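Local coordinates for protein 2-hydroxyisobutyryl-CoA mutase large subunit (Aquincola tertiaricarbonis, PDB 4R3U) that supplies the substrate-binding large subunit of a B12-dependent mutase that interconverts 2-hydroxyisobutyryl-CoA and (S)-3-hydroxybutyryl-CoA, at residues A[393-396]-A[397-401]; A[420-423]-A[424-428]. One frame throughout, in Å; residues are numbered along the deposited sequence.

Interaction 1: A[393-396]-A[397-401]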
# COMPACT_ATOMS: atom_id res chain seq x y z
N MET A 393 -11.00 -1.92 -11.62
CA MET A 393 -11.73 -0.90 -10.87
C MET A 393 -12.16 -1.40 -9.53
O MET A 393 -12.03 -0.67 -8.55
CB MET A 393 -12.90 -0.31 -11.68
CG MET A 393 -12.44 0.64 -12.80
SD MET A 393 -11.59 2.16 -12.24
CE MET A 393 -9.85 1.64 -12.25
N LYS A 394 -12.60 -2.66 -9.45
CA LYS A 394 -13.00 -3.34 -8.20
C LYS A 394 -11.81 -3.32 -7.22
O LYS A 394 -11.98 -2.93 -6.07
CB LYS A 394 -13.42 -4.76 -8.51
CG LYS A 394 -14.50 -5.31 -7.57
CD LYS A 394 -14.46 -6.82 -7.35
CE LYS A 394 -14.34 -7.72 -8.55
NZ LYS A 394 -14.33 -9.15 -8.15
N MET A 395 -10.58 -3.66 -7.71
CA MET A 395 -9.35 -3.67 -6.90
C MET A 395 -9.01 -2.26 -6.40
O MET A 395 -8.60 -2.11 -5.22
CB MET A 395 -8.20 -4.30 -7.68
CG MET A 395 -6.84 -4.31 -6.92
SD MET A 395 -6.83 -5.25 -5.38
CE MET A 395 -7.19 -6.93 -5.99
N ALA A 396 -9.23 -1.23 -7.26
CA ALA A 396 -9.01 0.17 -6.93
C ALA A 396 -9.95 0.61 -5.82
O ALA A 396 -9.53 1.32 -4.93
CB ALA A 396 -9.18 1.03 -8.16
N LEU A 397 -11.21 0.12 -5.83
CA LEU A 397 -12.17 0.42 -4.77
C LEU A 397 -11.81 -0.32 -3.47
O LEU A 397 -11.86 0.30 -2.41
CB LEU A 397 -13.61 0.11 -5.21
CG LEU A 397 -14.22 1.10 -6.19
CD1 LEU A 397 -15.40 0.49 -6.94
CD2 LEU A 397 -14.62 2.39 -5.48
N ARG A 398 -11.39 -1.61 -3.54
CA ARG A 398 -11.00 -2.39 -2.36
C ARG A 398 -9.83 -1.74 -1.64
O ARG A 398 -9.77 -1.76 -0.40
CB ARG A 398 -10.70 -3.86 -2.72
CG ARG A 398 -11.88 -4.68 -3.24
CD ARG A 398 -12.99 -4.93 -2.24
NE ARG A 398 -14.14 -5.56 -2.88
CZ ARG A 398 -15.22 -4.92 -3.31
NH1 ARG A 398 -15.34 -3.61 -3.14
NH2 ARG A 398 -16.21 -5.58 -3.90
N THR A 399 -8.92 -1.12 -2.42
CA THR A 399 -7.75 -0.39 -1.94
C THR A 399 -8.22 0.74 -1.01
O THR A 399 -7.74 0.85 0.13
CB THR A 399 -6.92 0.15 -3.14
OG1 THR A 399 -6.56 -0.94 -4.00
CG2 THR A 399 -5.66 0.90 -2.70
N GLN A 400 -9.18 1.55 -1.49
CA GLN A 400 -9.74 2.68 -0.76
C GLN A 400 -10.44 2.21 0.52
O GLN A 400 -10.22 2.76 1.59
CB GLN A 400 -10.68 3.49 -1.68
CG GLN A 400 -9.95 4.32 -2.73
CD GLN A 400 -10.84 5.35 -3.42
OE1 GLN A 400 -11.36 6.28 -2.80
NE2 GLN A 400 -10.99 5.23 -4.74
N GLN A 401 -11.30 1.18 0.38
CA GLN A 401 -12.10 0.54 1.44
C GLN A 401 -11.24 -0.07 2.55
O GLN A 401 -11.65 -0.02 3.68
CB GLN A 401 -13.06 -0.48 0.85
CG GLN A 401 -14.08 0.19 -0.10
CD GLN A 401 -14.64 -0.77 -1.14
OE1 GLN A 401 -14.17 -1.90 -1.32
NE2 GLN A 401 -15.64 -0.31 -1.85
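The carbonyl oxygen of M395 is gripped twice by T399, one turn further along the α-helix 390-405: the amide N of T399 donates to M395 O over 3.0 Å, and T399 OG1 donates to M395 O over 2.6 Å. The two donors arrive from opposite faces of the carbonyl plane, so the oxygen accepts its normal helical bond and a hydroxyl at once. This is the common way for a helical threonine to satisfy its hydroxyl, on the carbonyl four residues back. The side chain is set for it, with OG1 beside the backbone N (chi1 -56°); the hydroxyl therefore folds back onto the preceding turn. The helix follows strand 375-377 of the TIM-barrel domain and packs against helix 107-119 and strand 97-102, where the small methyl of A396 and the side chain of L397 both lie on Q100.

On another side of the helix K394 and R398 share a turn. CG of K394 sits over one face of the R398 guanidinium, toward its rim, 4.1 Å from R398 NH2, while K394 NZ stays 5.9 Å from that same NH2. E485 of the second subunit forms salt bridges with R398 NH2 and K394 NZ, which probably offsets the like charges; long basic side chains can span the gap to a carboxylate on another chain. Q400 is polar yet buried: its OE1 accepts from W96 NE1, while its NE2 bonds to T378 OG1 and the carbonyl O of L376, so both ends of the amide are used. At the guanidinium's other terminal nitrogen, R398 NH1 donates to Q401 OE1 over 2.8 Å, in the amide's carbonyl plane and on a lone pair, with the oxygen 18° out of the guanidinium plane.

Interaction 2: A[420-423]-A[424-428]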
# COMPACT_ATOMS: atom_id res chain seq x y z
N TYR A 420 7.99 16.88 12.30
CA TYR A 420 9.03 17.86 12.00
C TYR A 420 9.33 17.97 10.51
O TYR A 420 9.39 19.08 9.98
CB TYR A 420 10.28 17.58 12.83
CG TYR A 420 10.04 17.43 14.32
CD1 TYR A 420 9.25 18.35 15.02
CD2 TYR A 420 10.65 16.41 15.05
CE1 TYR A 420 9.05 18.23 16.39
CE2 TYR A 420 10.50 16.31 16.43
CZ TYR A 420 9.70 17.22 17.10
OH TYR A 420 9.53 17.06 18.45
N TYR A 421 9.41 16.83 9.82
CA TYR A 421 9.67 16.74 8.39
C TYR A 421 8.49 17.27 7.58
O TYR A 421 8.70 18.17 6.75
CB TYR A 421 10.07 15.30 7.99
CG TYR A 421 10.17 15.02 6.50
CD1 TYR A 421 10.76 15.94 5.64
CD2 TYR A 421 9.71 13.82 5.96
CE1 TYR A 421 10.82 15.71 4.26
CE2 TYR A 421 9.79 13.56 4.59
CZ TYR A 421 10.33 14.52 3.74
OH TYR A 421 10.39 14.29 2.38
N VAL A 422 7.26 16.74 7.81
CA VAL A 422 6.08 17.14 7.05
C VAL A 422 5.81 18.63 7.27
O VAL A 422 5.58 19.34 6.29
CB VAL A 422 4.85 16.21 7.30
CG1 VAL A 422 3.62 16.64 6.47
CG2 VAL A 422 5.20 14.75 7.03
N GLU A 423 5.96 19.12 8.51
CA GLU A 423 5.77 20.54 8.80
C GLU A 423 6.77 21.48 8.12
O GLU A 423 6.35 22.50 7.57
CB GLU A 423 5.60 20.83 10.30
CG GLU A 423 4.35 20.23 10.93
CD GLU A 423 2.96 20.56 10.39
OE1 GLU A 423 2.84 21.36 9.45
OE2 GLU A 423 1.99 19.99 10.94
N ALA A 424 8.06 21.10 8.08
CA ALA A 424 9.14 21.84 7.43
C ALA A 424 8.94 21.84 5.92
O ALA A 424 9.09 22.89 5.28
CB ALA A 424 10.48 21.23 7.79
N LEU A 425 8.58 20.66 5.35
CA LEU A 425 8.32 20.52 3.92
C LEU A 425 7.05 21.29 3.50
O LEU A 425 7.08 21.94 2.45
CB LEU A 425 8.24 19.04 3.53
CG LEU A 425 8.54 18.68 2.05
CD1 LEU A 425 9.83 19.37 1.53
CD2 LEU A 425 8.61 17.18 1.87
N THR A 426 5.97 21.25 4.34
CA THR A 426 4.73 22.02 4.11
C THR A 426 5.11 23.52 4.01
O THR A 426 4.67 24.21 3.08
CB THR A 426 3.72 21.79 5.26
OG1 THR A 426 3.39 20.40 5.33
CG2 THR A 426 2.46 22.66 5.13
N THR A 427 5.96 23.98 4.94
CA THR A 427 6.41 25.38 4.98
C THR A 427 7.30 25.78 3.77
O THR A 427 7.19 26.90 3.28
CB THR A 427 6.93 25.74 6.38
OG1 THR A 427 5.85 25.54 7.32
CG2 THR A 427 7.46 27.15 6.46
N GLU A 428 8.17 24.85 3.33
CA GLU A 428 9.07 25.01 2.19
C GLU A 428 8.23 25.14 0.92
O GLU A 428 8.44 26.09 0.15
CB GLU A 428 10.07 23.84 2.09
CG GLU A 428 11.46 24.20 2.58
CD GLU A 428 12.18 25.25 1.75
OE1 GLU A 428 12.22 26.43 2.18
OE2 GLU A 428 12.70 24.91 0.66
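The hydroxyl of T426 turns back along the α-helix 420-442, near its N-terminal end, and T426 OG1 donates to V422 O over 2.6 Å. It stands 45° above the carbonyl plane, away from the lone-pair directions, and leaves room for the regular helical bond, in which the amide N of T426 reaches V422 O over 2.8 Å. A chi1 of -60°, which turns the methyl CG2 away from the backbone N, brings OG1 over that carbonyl; a threonine thus satisfies its hydroxyl without leaving the helix.

The other carbonyls of this turn are also engaged. Y420 O accepts from A424 N, and Y421 O from L425 N. E423 O takes the amide of T427 over 3.0 Å. T427 OG1 is 3.1 Å from E423 O, and R318 NH1 and T69 OG1 also bond to this hydroxyl. The buried carboxylate of E423 is well provided for: OE2 forms a salt bridge with R314 and accepts from the backbone N of G418, just before the helix, where S419 OG likewise meets the amide N of V422. An acid suits this place, since its charge faces an arginine and probably also interacts favourably with the helix's positive N-terminal end.

On the side facing helix 306-327, V422 lies on F307 and L425 and T426 on A311, while R314 of that helix adds a weak hydrogen bond to T426 OG1. L425 also runs alongside Y421, both side chains pointing the same way; its CD2 approaches the ring obliquely, 3.6 Å from Y421 CE1 and 3.4 Å from Y421 OH.

How the interactions relate
Interactions 1 and 2 lie on consecutive helices of the chain, 390-405 and 420-442, yet their centres are 30 Å apart and their nearest atoms about 20 Å, so they do not touch. Each reaches the second large subunit, interaction 1 through K394 and R398, which pair with E485 of that subunit, and interaction 2 through backbone bonds and packing at Y420 and Y421. Their relation to the active site differs. The side chain of M393 is about 5 Å from bound 5'-deoxyadenosine and about 8 Å from cobalamin, and that of Q400 about 3 Å from the side chain of the substrate-binding residue M98. Interaction 2 lies away from the substrate and cobalamin sites, against helix 306-327.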